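Local atomic coordinates of alcohol dehydrogenase (PDB entry 1H2B), a protein that binds zinc and NAD and probably catalyses the NAD-dependent interconversion of alcohols with aldehydes or ketones, as other zinc-containing alcohol dehydrogenases do. Residues V33-L38 against I85-E90; K179-L184 against V208-T213; T271-G276 against L290-I295; K97-I102 against V148-K153; E80-I85 against E158-M163. One frame throughout, in Å; residues are numbered along the deposited sequence.

Overall arrangement
Two of the five contacts belong to the coenzyme-binding part of the chain, and three to the GroES-like catalytic part and its flanks. Interactions 4 and 5 are buried neighbours, centres about 9 Å apart: one pairs strands 100-103 and 148-150 by backbone hydrogen bonds, the other lays helix 157-162 on strand 81-88 by apolar and CH-pi packing, with no hydrogen bond between them. Interaction 1 uses the far end of strand 81-88, at the surface, where a tyrosine hydroxyl meets a carboxylate. Interactions 2 and 3, about 21 Å apart between centres, lie in the Rossmann-type domain and both touch the same neighbouring subunit; the former is small aliphatic packing between helix ends, the latter a buried aromatic cluster.

Interaction 1: V33-L38 against I85-E90; sequences VDYPRL and IEEVAE
A classic beta bulge near the end of strand 81-88 is what the loop 33-38 meets here: Glu-86 and Glu-87 both stand opposite Ile-45 of strand 44-52, and Tyr-35 and Leu-38 reach in from the loop. The one hydrogen bond runs from Tyr-35 OH to Glu-87 OE1, 2.7 Å long. It uses the anti lone pair of OE1, the one turned away from OE2, and the oxygen sits at the edge of the phenol ring, in its plane. Ring and carboxylate planes are 37° apart, so the two flat groups are twisted rather than coplanar. With CG anti to the backbone N (chi1 179°), Tyr-35 holds its ring out toward the strand, while Glu-87 comes to meet it on a chain extended beyond CG. The hydroxyl also lies 3.4 Å from CG of Glu-86, whose own carboxylate is taken by a salt bridge to Lys-97. Farther along, Leu-38 CD2 rests 3.5 Å from Glu-87 OE2, and Leu-38 CG approaches Ala-89 CB at 4.0 Å. Pro-36 CD lies over one face of the Tyr-35 ring, and Phe-140 of strand 140-143 makes an edge-to-face pair with it. All this is at the surface, away from the zinc and coenzyme sites: a loop tyrosine tied to Glu-87, within a classic bulge in the antiparallel pairing of strands 44-52 and 81-88.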
# COMPACT_ATOMS: atom_id res chain seq x y z
N VAL B 33 17.73 -31.36 -33.31
CA VAL B 33 17.35 -31.94 -32.03
C VAL B 33 16.01 -32.62 -32.30
O VAL B 33 15.38 -32.35 -33.31
CB VAL B 33 17.24 -30.85 -30.95
CG1 VAL B 33 18.54 -30.12 -30.83
CG2 VAL B 33 16.27 -29.87 -31.36
N ASP B 34 15.58 -33.55 -31.44
CA ASP B 34 14.28 -34.17 -31.68
C ASP B 34 13.15 -33.19 -31.30
O ASP B 34 13.32 -32.27 -30.48
CB ASP B 34 14.15 -35.45 -30.84
CG ASP B 34 15.07 -36.56 -31.32
OD1 ASP B 34 15.70 -36.40 -32.36
OD2 ASP B 34 15.24 -37.59 -30.65
N TYR B 35 11.99 -33.41 -31.92
CA TYR B 35 10.78 -32.65 -31.63
C TYR B 35 10.46 -32.78 -30.14
O TYR B 35 10.70 -33.83 -29.52
CB TYR B 35 9.66 -33.23 -32.50
CG TYR B 35 8.30 -32.61 -32.34
CD1 TYR B 35 8.01 -31.43 -32.99
CD2 TYR B 35 7.32 -33.23 -31.59
CE1 TYR B 35 6.75 -30.85 -32.89
CE2 TYR B 35 6.05 -32.67 -31.48
CZ TYR B 35 5.79 -31.48 -32.16
OH TYR B 35 4.55 -30.86 -32.09
N PRO B 36 9.96 -31.71 -29.51
CA PRO B 36 9.71 -31.77 -28.06
C PRO B 36 8.67 -32.81 -27.62
O PRO B 36 7.77 -33.13 -28.40
CB PRO B 36 9.18 -30.33 -27.70
CG PRO B 36 9.57 -29.48 -28.88
CD PRO B 36 9.61 -30.40 -30.11
N ARG B 37 8.82 -33.33 -26.40
CA ARG B 37 7.88 -34.35 -25.92
C ARG B 37 6.74 -33.69 -25.18
O ARG B 37 6.95 -33.07 -24.14
CB ARG B 37 8.55 -35.30 -24.96
CG ARG B 37 9.60 -36.15 -25.65
CD ARG B 37 9.95 -37.42 -24.91
NE ARG B 37 10.46 -37.22 -23.56
CZ ARG B 37 11.74 -36.99 -23.26
NH1 ARG B 37 12.67 -36.87 -24.21
NH2 ARG B 37 12.10 -36.89 -22.00
N LEU B 38 5.52 -33.89 -25.69
CA LEU B 38 4.30 -33.45 -25.01
C LEU B 38 3.99 -34.43 -23.85
O LEU B 38 3.64 -35.60 -24.10
CB LEU B 38 3.17 -33.44 -26.04
CG LEU B 38 1.86 -32.74 -25.70
CD1 LEU B 38 2.11 -31.24 -25.80
CD2 LEU B 38 0.76 -33.20 -26.72
N ILE B 85 0.29 -22.05 -31.61
CA ILE B 85 0.11 -23.37 -31.02
C ILE B 85 0.38 -24.39 -32.13
O ILE B 85 -0.11 -24.21 -33.27
CB ILE B 85 -1.32 -23.54 -30.46
CG1 ILE B 85 -1.58 -22.58 -29.27
CG2 ILE B 85 -1.58 -25.00 -30.05
CD1 ILE B 85 -0.81 -22.86 -27.99
N GLU B 86 1.10 -25.46 -31.77
CA GLU B 86 1.25 -26.60 -32.69
C GLU B 86 0.31 -27.71 -32.25
O GLU B 86 -0.51 -28.21 -33.07
CB GLU B 86 2.71 -27.05 -32.78
CG GLU B 86 2.79 -28.33 -33.64
CD GLU B 86 2.46 -28.09 -35.10
OE1 GLU B 86 2.65 -26.96 -35.64
OE2 GLU B 86 2.00 -29.07 -35.73
N GLU B 87 0.42 -28.15 -31.00
CA GLU B 87 -0.51 -29.13 -30.43
C GLU B 87 -0.59 -28.99 -28.94
O GLU B 87 0.24 -28.32 -28.31
CB GLU B 87 -0.05 -30.55 -30.79
CG GLU B 87 1.30 -30.93 -30.18
CD GLU B 87 1.67 -32.36 -30.53
OE1 GLU B 87 2.76 -32.56 -31.04
OE2 GLU B 87 0.85 -33.26 -30.25
N VAL B 88 -1.61 -29.62 -28.37
CA VAL B 88 -1.83 -29.59 -26.93
C VAL B 88 -2.23 -30.95 -26.41
O VAL B 88 -2.80 -31.81 -27.17
CB VAL B 88 -2.90 -28.53 -26.50
CG1 VAL B 88 -2.55 -27.10 -27.02
CG2 VAL B 88 -4.30 -28.94 -26.98
N ALA B 89 -1.98 -31.16 -25.12
CA ALA B 89 -2.26 -32.42 -24.45
C ALA B 89 -3.65 -32.41 -23.92
O ALA B 89 -4.33 -31.40 -24.03
CB ALA B 89 -1.28 -32.65 -23.30
N GLU B 90 -4.06 -33.52 -23.29
CA GLU B 90 -5.41 -33.60 -22.72
C GLU B 90 -5.71 -32.50 -21.71
O GLU B 90 -4.80 -32.01 -21.01
CB GLU B 90 -5.67 -34.96 -22.05
CG GLU B 90 -4.94 -35.16 -20.74
CD GLU B 90 -5.11 -36.57 -20.21
OE1 GLU B 90 -6.25 -37.04 -20.10
OE2 GLU B 90 -4.09 -37.20 -19.91

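Interaction 2: K179-L184 against V208-T213; sequences KAARTL and VMTPAT
Ala-181 and Leu-184 close on Thr-210 and Ala-212 in a small aliphatic cluster between the ends of two helices. The tight part centres on Thr-210 CG2, which lies 3.8 Å from Ala-181 CB and 4.0 Å from Leu-184 CD1. Both methyls of Leu-184 then straddle Ala-212 CB, CD2 at 4.0 Å. Thr-210 CG2 can face the neighbours because OG1 turns back (chi1 83°) to accept from Ala-212 N at 3.1 Å, an ST turn, and also bonds to Leu-206 O. A serine here would probably leave a gap between Ala-181 and Leu-184 where the methyl had been. Met-209 is the loose edge, its carbonyl oxygen 4.2 Å from Ala-181 CB. Separately, the type I turn from Ala-181 to Leu-184 carries the exposed Arg-182 away from the cluster, toward Arg-182 of a neighbouring subunit. Leu-184 continues inward onto Val-257 of strand 255-260 and Val-190 of strand 189-193, placing the cluster where helices 166-181 and 197-209 end beside the parallel sheet.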
# COMPACT_ATOMS: atom_id res chain seq x y z
N LYS B 179 6.81 -1.12 -9.65
CA LYS B 179 7.49 -0.81 -8.39
C LYS B 179 7.82 0.69 -8.30
O LYS B 179 7.51 1.35 -7.30
CB LYS B 179 8.80 -1.61 -8.23
CG LYS B 179 8.63 -3.11 -8.00
CD LYS B 179 10.03 -3.66 -7.80
CE LYS B 179 9.98 -5.07 -7.25
NZ LYS B 179 9.29 -5.97 -8.17
N ALA B 180 8.38 1.24 -9.37
CA ALA B 180 8.77 2.65 -9.39
C ALA B 180 7.59 3.56 -9.13
O ALA B 180 7.75 4.55 -8.40
CB ALA B 180 9.42 3.00 -10.74
N ALA B 181 6.46 3.28 -9.77
CA ALA B 181 5.31 4.18 -9.81
C ALA B 181 4.78 4.43 -8.39
O ALA B 181 4.24 5.52 -8.11
CB ALA B 181 4.26 3.63 -10.63
N ARG B 182 5.04 3.48 -7.49
CA ARG B 182 4.46 3.56 -6.14
C ARG B 182 4.89 4.81 -5.36
O ARG B 182 4.20 5.24 -4.38
CB ARG B 182 4.87 2.30 -5.34
CG ARG B 182 4.08 1.09 -5.79
CD ARG B 182 4.81 -0.22 -5.54
NE ARG B 182 5.22 -0.36 -4.15
CZ ARG B 182 6.19 -1.18 -3.73
NH1 ARG B 182 6.87 -1.92 -4.63
NH2 ARG B 182 6.48 -1.25 -2.41
N THR B 183 6.02 5.39 -5.72
CA THR B 183 6.50 6.59 -5.05
C THR B 183 6.81 7.76 -6.00
O THR B 183 7.55 8.69 -5.65
CB THR B 183 7.75 6.31 -4.22
OG1 THR B 183 8.80 5.76 -5.04
CG2 THR B 183 7.47 5.26 -3.12
N LEU B 184 6.32 7.68 -7.22
CA LEU B 184 6.57 8.76 -8.18
C LEU B 184 5.32 9.64 -8.13
O LEU B 184 4.27 9.20 -7.65
CB LEU B 184 6.88 8.19 -9.59
CG LEU B 184 8.31 7.62 -9.62
CD1 LEU B 184 8.52 6.89 -10.97
CD2 LEU B 184 9.44 8.67 -9.40
N VAL B 208 3.83 6.34 -19.71
CA VAL B 208 2.47 5.84 -19.72
C VAL B 208 1.96 5.66 -18.29
O VAL B 208 0.76 5.91 -18.01
CB VAL B 208 2.43 4.43 -20.45
CG1 VAL B 208 1.09 3.75 -20.22
CG2 VAL B 208 2.73 4.61 -21.91
N MET B 209 2.86 5.21 -17.39
CA MET B 209 2.43 4.70 -16.10
C MET B 209 2.67 5.65 -14.92
O MET B 209 2.16 5.42 -13.81
CB MET B 209 3.06 3.35 -15.82
CG MET B 209 2.40 2.29 -16.63
SD MET B 209 3.47 0.95 -16.63
CE MET B 209 3.22 0.42 -14.94
N THR B 210 3.45 6.71 -15.16
CA THR B 210 3.72 7.69 -14.11
C THR B 210 3.70 9.09 -14.68
O THR B 210 3.84 9.26 -15.90
CB THR B 210 5.11 7.48 -13.48
OG1 THR B 210 6.15 8.08 -14.26
CG2 THR B 210 5.51 5.97 -13.37
N PRO B 211 3.56 10.08 -13.82
CA PRO B 211 3.76 11.47 -14.22
C PRO B 211 5.17 12.00 -13.95
O PRO B 211 5.38 13.23 -13.99
CB PRO B 211 2.74 12.18 -13.33
CG PRO B 211 2.90 11.47 -12.03
CD PRO B 211 3.06 9.99 -12.43
N ALA B 212 6.15 11.13 -13.72
CA ALA B 212 7.47 11.60 -13.37
C ALA B 212 8.23 12.16 -14.55
O ALA B 212 7.92 11.84 -15.71
CB ALA B 212 8.27 10.47 -12.74
N THR B 213 9.20 13.02 -14.23
CA THR B 213 10.17 13.54 -15.20
C THR B 213 11.21 12.43 -15.43
O THR B 213 11.83 11.99 -14.46
CB THR B 213 10.83 14.81 -14.65
OG1 THR B 213 9.80 15.82 -14.51
CG2 THR B 213 11.80 15.38 -15.65

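Interaction 3: T271-G276 against L290-I295; sequences TPYLLG and LRFPTI
Pro-272 and Phe-292 mark the closest backbone approach, CA atoms 7.6 Å apart, between a turn of helical phi/psi at 271-274 and the extended strand 290-293. The Phe-292 ring is gripped by two neighbours. Pro-272 CB lies over its face, 3.9 Å from the centroid, as a CH-pi contact, while the ring's own edge points at the face of Tyr-273 in a T-shaped stack. In that stack the centroids are 4.9 Å apart and the planes 66° apart. Its closest atoms are Phe-292 CE1 and Tyr-273 CZ, separated by 3.5 Å. A trans first torsion (chi1 -167°) swings the Phe-292 ring toward Pro-272 and Tyr-273. Pro-272 CG also meets Leu-290 CD1 at 4.1 Å. This is part of the Rossmann-type coenzyme domain, where strand 289-293 pairs antiparallel with a strand of a neighbouring subunit and so carries the sheet across the interface. Tyr-273 OH is 2.6 Å from a water that donates to Arg-291 O, and a leucine here would probably lose this bridge as well as the aromatic face that Phe-292 leans on. Beyond the pair, Phe-304 of strand 303-306 meets the Phe-292 ring edge-to-face, and Val-243 of helix 242-249 touches Tyr-273.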
# COMPACT_ATOMS: atom_id res chain seq x y z
N THR B 271 24.80 4.06 -9.75
CA THR B 271 23.36 4.31 -9.62
C THR B 271 22.88 4.60 -8.19
O THR B 271 22.02 5.43 -8.02
CB THR B 271 22.49 3.23 -10.28
OG1 THR B 271 22.90 1.92 -9.83
CG2 THR B 271 22.72 3.26 -11.83
N PRO B 272 23.43 4.00 -7.13
CA PRO B 272 22.97 4.37 -5.77
C PRO B 272 23.24 5.83 -5.48
O PRO B 272 22.48 6.41 -4.71
CB PRO B 272 23.80 3.47 -4.85
CG PRO B 272 24.22 2.30 -5.74
CD PRO B 272 24.43 2.92 -7.13
N TYR B 273 24.27 6.44 -6.11
CA TYR B 273 24.64 7.81 -5.83
C TYR B 273 23.74 8.78 -6.58
O TYR B 273 23.85 10.01 -6.35
CB TYR B 273 26.12 8.03 -6.20
CG TYR B 273 27.03 7.35 -5.21
CD1 TYR B 273 27.48 6.07 -5.44
CD2 TYR B 273 27.35 7.97 -4.02
CE1 TYR B 273 28.32 5.41 -4.51
CE2 TYR B 273 28.18 7.30 -3.06
CZ TYR B 273 28.63 6.04 -3.33
OH TYR B 273 29.42 5.41 -2.41
N LEU B 274 22.85 8.26 -7.45
CA LEU B 274 21.82 9.13 -8.09
C LEU B 274 20.66 9.46 -7.15
O LEU B 274 19.90 10.41 -7.39
CB LEU B 274 21.24 8.49 -9.36
CG LEU B 274 22.26 8.06 -10.42
CD1 LEU B 274 21.56 7.28 -11.51
CD2 LEU B 274 22.98 9.31 -10.93
N LEU B 275 20.53 8.69 -6.07
CA LEU B 275 19.31 8.76 -5.26
C LEU B 275 19.25 9.96 -4.34
O LEU B 275 20.22 10.32 -3.64
CB LEU B 275 19.20 7.51 -4.39
CG LEU B 275 19.11 6.18 -5.15
CD1 LEU B 275 19.08 5.04 -4.11
CD2 LEU B 275 17.90 6.07 -6.12
N GLY B 276 18.07 10.57 -4.31
CA GLY B 276 17.79 11.59 -3.32
C GLY B 276 17.25 10.97 -2.04
O GLY B 276 17.23 9.74 -1.89
N LEU B 290 26.79 -5.13 -5.69
CA LEU B 290 26.38 -3.88 -5.03
C LEU B 290 27.34 -3.60 -3.89
O LEU B 290 27.67 -4.53 -3.17
CB LEU B 290 24.89 -4.04 -4.60
CG LEU B 290 24.15 -2.95 -3.84
CD1 LEU B 290 23.99 -1.69 -4.68
CD2 LEU B 290 22.77 -3.48 -3.45
N ARG B 291 27.85 -2.35 -3.74
CA ARG B 291 28.77 -1.96 -2.66
C ARG B 291 28.53 -0.52 -2.26
O ARG B 291 28.87 0.43 -3.00
CB ARG B 291 30.26 -2.10 -2.98
CG ARG B 291 30.63 -2.44 -4.41
CD ARG B 291 31.95 -3.20 -4.54
NE ARG B 291 31.80 -4.63 -4.88
CZ ARG B 291 32.09 -5.63 -4.05
NH1 ARG B 291 32.54 -5.38 -2.83
NH2 ARG B 291 31.93 -6.90 -4.43
N PHE B 292 27.92 -0.33 -1.11
CA PHE B 292 27.49 1.01 -0.74
C PHE B 292 27.55 1.15 0.77
O PHE B 292 27.18 0.22 1.47
CB PHE B 292 26.05 1.22 -1.24
CG PHE B 292 25.57 2.64 -1.21
CD1 PHE B 292 26.04 3.58 -2.13
CD2 PHE B 292 24.61 3.04 -0.30
CE1 PHE B 292 25.57 4.90 -2.13
CE2 PHE B 292 24.12 4.34 -0.33
CZ PHE B 292 24.59 5.27 -1.22
N PRO B 293 28.03 2.27 1.31
CA PRO B 293 28.14 2.39 2.77
C PRO B 293 26.76 2.39 3.49
O PRO B 293 25.84 3.14 3.09
CB PRO B 293 28.84 3.75 2.99
CG PRO B 293 29.32 4.19 1.64
CD PRO B 293 28.55 3.46 0.60
N THR B 294 26.61 1.57 4.52
CA THR B 294 25.32 1.65 5.26
C THR B 294 25.02 2.99 5.90
O THR B 294 23.86 3.32 6.11
CB THR B 294 25.16 0.50 6.29
OG1 THR B 294 26.28 0.52 7.19
CG2 THR B 294 25.13 -0.89 5.60
N ILE B 295 26.04 3.76 6.27
CA ILE B 295 25.76 5.08 6.83
C ILE B 295 24.99 5.95 5.83
O ILE B 295 24.16 6.76 6.24
CB ILE B 295 27.05 5.76 7.38
CG1 ILE B 295 26.67 6.98 8.22
CG2 ILE B 295 28.02 6.13 6.23
CD1 ILE B 295 27.82 7.56 9.11
O HOH W 1 30.09 2.93 -2.98

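Interaction 4: K97-I102 against V148-K153; sequences KGDPVI and VIKLPK
Ile-102 and Ile-149 are the hydrogen-bonded pair in the antiparallel pairing of strands 100-103 and 148-150 in the GroES-like domain: Ile-102 N bonds to Ile-149 O and Ile-149 N to Ile-102 O, each 3.0 Å long. Leu-151 N gives a third bond to Pro-100 O, also 3.0 Å and almost straight at the hydrogen (175°). Between these bonds Val-101 and Lys-150 form the non-hydrogen-bonded pair, where Val-101 CA approaches Ile-149 O at 3.3 Å. Of two waters, one donates to both Pro-100 O and Leu-151 O; a second lies between Asp-99 OD2 and Lys-150 NZ, its leg to the lysine long. Those two charges, 4.2 Å apart, are beyond a salt bridge; Asp-99 OD2 takes the amide of Glu-96 and Lys-150 NZ bonds to Gly-94 O. Among apolar contacts Val-101 CG1 is pressed tightly against Val-148 CG1, 3.4 Å apart. Ile-102 and Ile-149 lie side by side pointing the same way, CG2 of the former 3.7 Å from CB of the latter, and Leu-151 CD1 packs against Ile-102 CB, 4.1 Å away. Helix 312-323 covers this isoleucine side with Val-319, Tyr-312 and Leu-315, while strand 81-88 flanks strand 100-103 along its other edge.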
# COMPACT_ATOMS: atom_id res chain seq x y z
N LYS B 97 -4.24 -25.74 -32.72
CA LYS B 97 -3.23 -25.48 -33.74
C LYS B 97 -3.54 -24.20 -34.49
O LYS B 97 -4.65 -24.01 -35.00
CB LYS B 97 -3.09 -26.70 -34.71
CG LYS B 97 -2.04 -26.43 -35.82
CD LYS B 97 -1.39 -27.69 -36.41
CE LYS B 97 -0.44 -27.26 -37.55
NZ LYS B 97 0.41 -28.37 -38.05
N GLY B 98 -2.53 -23.35 -34.57
CA GLY B 98 -2.59 -22.11 -35.33
C GLY B 98 -2.85 -20.87 -34.47
O GLY B 98 -2.66 -19.75 -34.98
N ASP B 99 -3.27 -21.05 -33.21
CA ASP B 99 -3.62 -19.88 -32.40
C ASP B 99 -2.33 -19.10 -32.10
O ASP B 99 -1.38 -19.69 -31.60
CB ASP B 99 -4.23 -20.30 -31.07
CG ASP B 99 -5.66 -20.80 -31.17
OD1 ASP B 99 -6.28 -20.52 -32.22
OD2 ASP B 99 -6.19 -21.44 -30.20
N PRO B 100 -2.29 -17.79 -32.35
CA PRO B 100 -1.10 -17.01 -31.99
C PRO B 100 -1.04 -16.78 -30.49
O PRO B 100 -2.06 -16.51 -29.84
CB PRO B 100 -1.30 -15.68 -32.72
CG PRO B 100 -2.87 -15.56 -32.79
CD PRO B 100 -3.31 -16.99 -33.07
N VAL B 101 0.18 -16.88 -29.95
CA VAL B 101 0.36 -16.82 -28.50
C VAL B 101 1.68 -16.14 -28.15
O VAL B 101 2.64 -16.07 -28.96
CB VAL B 101 0.38 -18.23 -27.85
CG1 VAL B 101 -0.98 -18.95 -28.02
CG2 VAL B 101 1.55 -19.11 -28.39
N ILE B 102 1.70 -15.59 -26.94
CA ILE B 102 2.94 -15.12 -26.33
C ILE B 102 3.12 -15.92 -25.06
O ILE B 102 2.17 -16.28 -24.38
CB ILE B 102 2.91 -13.57 -26.07
CG1 ILE B 102 4.26 -13.10 -25.44
CG2 ILE B 102 1.73 -13.16 -25.13
CD1 ILE B 102 4.37 -11.55 -25.54
N VAL B 148 0.71 -19.63 -21.31
CA VAL B 148 0.23 -19.10 -22.57
C VAL B 148 -0.74 -17.93 -22.41
O VAL B 148 -1.69 -18.00 -21.62
CB VAL B 148 -0.50 -20.21 -23.37
CG1 VAL B 148 -1.13 -19.68 -24.66
CG2 VAL B 148 0.50 -21.28 -23.73
N ILE B 149 -0.52 -16.89 -23.21
CA ILE B 149 -1.51 -15.82 -23.39
C ILE B 149 -1.86 -15.79 -24.87
O ILE B 149 -0.99 -15.61 -25.72
CB ILE B 149 -0.97 -14.48 -22.91
CG1 ILE B 149 -0.91 -14.51 -21.40
CG2 ILE B 149 -1.93 -13.34 -23.41
CD1 ILE B 149 -0.29 -13.25 -20.85
N LYS B 150 -3.15 -15.97 -25.15
CA LYS B 150 -3.64 -15.90 -26.52
C LYS B 150 -3.71 -14.47 -27.03
O LYS B 150 -4.17 -13.56 -26.33
CB LYS B 150 -5.04 -16.52 -26.57
CG LYS B 150 -5.02 -17.97 -26.51
CD LYS B 150 -6.44 -18.55 -26.52
CE LYS B 150 -7.07 -18.44 -27.87
NZ LYS B 150 -8.49 -18.97 -27.76
N LEU B 151 -3.23 -14.28 -28.26
CA LEU B 151 -3.28 -13.01 -28.93
C LEU B 151 -4.44 -13.02 -29.90
O LEU B 151 -5.03 -14.08 -30.18
CB LEU B 151 -1.95 -12.78 -29.65
CG LEU B 151 -0.83 -12.66 -28.61
CD1 LEU B 151 0.47 -12.71 -29.28
CD2 LEU B 151 -0.99 -11.33 -27.88
N PRO B 152 -4.82 -11.84 -30.38
CA PRO B 152 -5.96 -11.80 -31.33
C PRO B 152 -5.67 -12.68 -32.53
O PRO B 152 -4.57 -12.67 -33.07
CB PRO B 152 -6.01 -10.32 -31.72
CG PRO B 152 -5.48 -9.62 -30.49
CD PRO B 152 -4.30 -10.50 -30.10
N LYS B 153 -6.69 -13.47 -32.90
CA LYS B 153 -6.57 -14.50 -33.92
C LYS B 153 -6.09 -13.93 -35.26
O LYS B 153 -5.34 -14.57 -36.00
CB LYS B 153 -7.92 -15.20 -34.06
CG LYS B 153 -7.81 -16.53 -34.75
CD LYS B 153 -9.13 -17.27 -34.77
CE LYS B 153 -8.92 -18.63 -35.42
NZ LYS B 153 -8.75 -18.53 -36.91
O HOH W 2 -8.74 -21.53 -29.76
O HOH W 3 -4.87 -16.80 -30.11

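Interaction 5: E80-I85 against E158-M163; sequences ENVGYI and EKLVEM
Helix-on-sheet packing without a single hydrogen bond brings helix 157-162 against strand 81-88, part of the GroES-like sheet of the catalytic domain. The axes of strand segment 81-85 and helix segment 158-162 pass 8.3 Å apart, at 139°, well short of antiparallel. One leucine does most of the joining. Leu-160 points from the helix into the angle between Val-82 and Tyr-84, which, two residues apart on the strand, both meet it, and its two methyls divide the work. CD1 goes to Val-82, 3.8 Å from its CB. CD2 sits over the ring face of Tyr-84, 4.0 Å from the centroid and 27° off the ring normal, a CH-pi contact. That reach follows from the first torsion of Leu-160 (chi1 177°), which sets CG opposite the backbone N and throws the isobutyl group out from the helix. Gly-83, between them, has no side chain; its carbonyl oxygen accepts from Val-101 N of strand 100-103 and lies near CD2. Val-82 is held from more than one direction, touching Ile-102 of strand 100-103 and Ala-164 as well, and Leu-151 packs on Leu-160. On the helix's far side, Val-161 turns to Val-356 and Ile-358 of strand 354-358. Val-82 CG2 also presses on the helix backbone, 3.4 Å from Leu-160 O, a carbonyl that also takes the amide hydrogen of Met-163 at 3.0 Å between N and O.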
# COMPACT_ATOMS: atom_id res chain seq x y z
N GLU B 80 12.25 -15.71 -24.63
CA GLU B 80 11.47 -14.53 -24.97
C GLU B 80 10.70 -14.84 -26.24
O GLU B 80 11.05 -14.45 -27.36
CB GLU B 80 12.42 -13.31 -25.08
CG GLU B 80 11.70 -11.99 -25.33
CD GLU B 80 12.67 -10.84 -25.23
OE1 GLU B 80 13.23 -10.48 -26.28
OE2 GLU B 80 12.88 -10.33 -24.11
N ASN B 81 9.58 -15.56 -26.06
CA ASN B 81 9.02 -16.30 -27.20
C ASN B 81 7.58 -15.99 -27.56
O ASN B 81 6.73 -15.90 -26.69
CB ASN B 81 9.12 -17.79 -26.89
CG ASN B 81 10.58 -18.18 -26.67
OD1 ASN B 81 11.41 -17.90 -27.53
ND2 ASN B 81 10.87 -18.86 -25.56
N VAL B 82 7.34 -15.87 -28.86
CA VAL B 82 5.97 -15.86 -29.41
C VAL B 82 5.87 -16.91 -30.51
O VAL B 82 6.91 -17.31 -31.09
CB VAL B 82 5.56 -14.49 -30.03
CG1 VAL B 82 5.32 -13.45 -28.90
CG2 VAL B 82 6.57 -14.02 -31.09
N GLY B 83 4.66 -17.35 -30.80
CA GLY B 83 4.53 -18.35 -31.84
C GLY B 83 3.06 -18.72 -32.02
O GLY B 83 2.17 -17.95 -31.70
N TYR B 84 2.89 -19.90 -32.60
CA TYR B 84 1.55 -20.41 -32.88
C TYR B 84 1.44 -21.77 -32.22
O TYR B 84 2.39 -22.57 -32.24
CB TYR B 84 1.35 -20.57 -34.39
CG TYR B 84 1.50 -19.30 -35.16
CD1 TYR B 84 2.73 -18.94 -35.73
CD2 TYR B 84 0.43 -18.44 -35.28
CE1 TYR B 84 2.87 -17.74 -36.45
CE2 TYR B 84 0.55 -17.25 -35.99
CZ TYR B 84 1.77 -16.91 -36.57
OH TYR B 84 1.91 -15.76 -37.28
N ILE B 85 0.29 -22.05 -31.61
CA ILE B 85 0.11 -23.37 -31.02
C ILE B 85 0.38 -24.39 -32.13
O ILE B 85 -0.11 -24.21 -33.27
CB ILE B 85 -1.32 -23.54 -30.46
CG1 ILE B 85 -1.58 -22.58 -29.27
CG2 ILE B 85 -1.58 -25.00 -30.05
CD1 ILE B 85 -0.81 -22.86 -27.99
N GLU B 158 4.03 -10.34 -38.79
CA GLU B 158 4.92 -9.22 -38.52
C GLU B 158 4.64 -8.58 -37.16
O GLU B 158 5.57 -8.32 -36.40
CB GLU B 158 4.77 -8.18 -39.65
CG GLU B 158 5.33 -8.64 -40.99
CD GLU B 158 4.48 -9.69 -41.71
OE1 GLU B 158 3.22 -9.77 -41.51
OE2 GLU B 158 5.09 -10.45 -42.51
N LYS B 159 3.37 -8.36 -36.83
CA LYS B 159 3.02 -7.74 -35.55
C LYS B 159 3.31 -8.72 -34.42
O LYS B 159 3.72 -8.29 -33.32
CB LYS B 159 1.54 -7.32 -35.51
CG LYS B 159 1.27 -5.98 -36.21
CD LYS B 159 -0.11 -5.88 -36.92
CE LYS B 159 -1.28 -6.48 -36.13
NZ LYS B 159 -2.18 -7.29 -37.01
N LEU B 160 3.04 -10.00 -34.66
CA LEU B 160 3.32 -11.04 -33.63
C LEU B 160 4.79 -11.03 -33.24
O LEU B 160 5.17 -11.04 -32.06
CB LEU B 160 2.89 -12.45 -34.12
CG LEU B 160 3.19 -13.62 -33.18
CD1 LEU B 160 2.36 -13.47 -31.91
CD2 LEU B 160 2.81 -14.91 -33.84
N VAL B 161 5.65 -11.02 -34.26
CA VAL B 161 7.09 -11.06 -34.04
C VAL B 161 7.58 -9.83 -33.28
O VAL B 161 8.44 -9.92 -32.37
CB VAL B 161 7.81 -11.16 -35.42
CG1 VAL B 161 9.33 -10.91 -35.28
CG2 VAL B 161 7.54 -12.53 -36.04
N GLU B 162 7.01 -8.66 -33.60
CA GLU B 162 7.33 -7.42 -32.92
C GLU B 162 6.93 -7.42 -31.44
O GLU B 162 7.48 -6.67 -30.67
CB GLU B 162 6.66 -6.25 -33.67
CG GLU B 162 7.47 -5.79 -34.87
CD GLU B 162 6.94 -4.50 -35.49
OE1 GLU B 162 6.25 -3.71 -34.78
OE2 GLU B 162 7.23 -4.28 -36.69
N MET B 163 6.01 -8.30 -31.07
CA MET B 163 5.61 -8.44 -29.68
C MET B 163 6.52 -9.38 -28.90
O MET B 163 6.35 -9.49 -27.68
CB MET B 163 4.18 -8.97 -29.62
CG MET B 163 3.16 -7.89 -30.12
SD MET B 163 1.43 -8.47 -29.92
CE MET B 163 1.13 -8.17 -28.15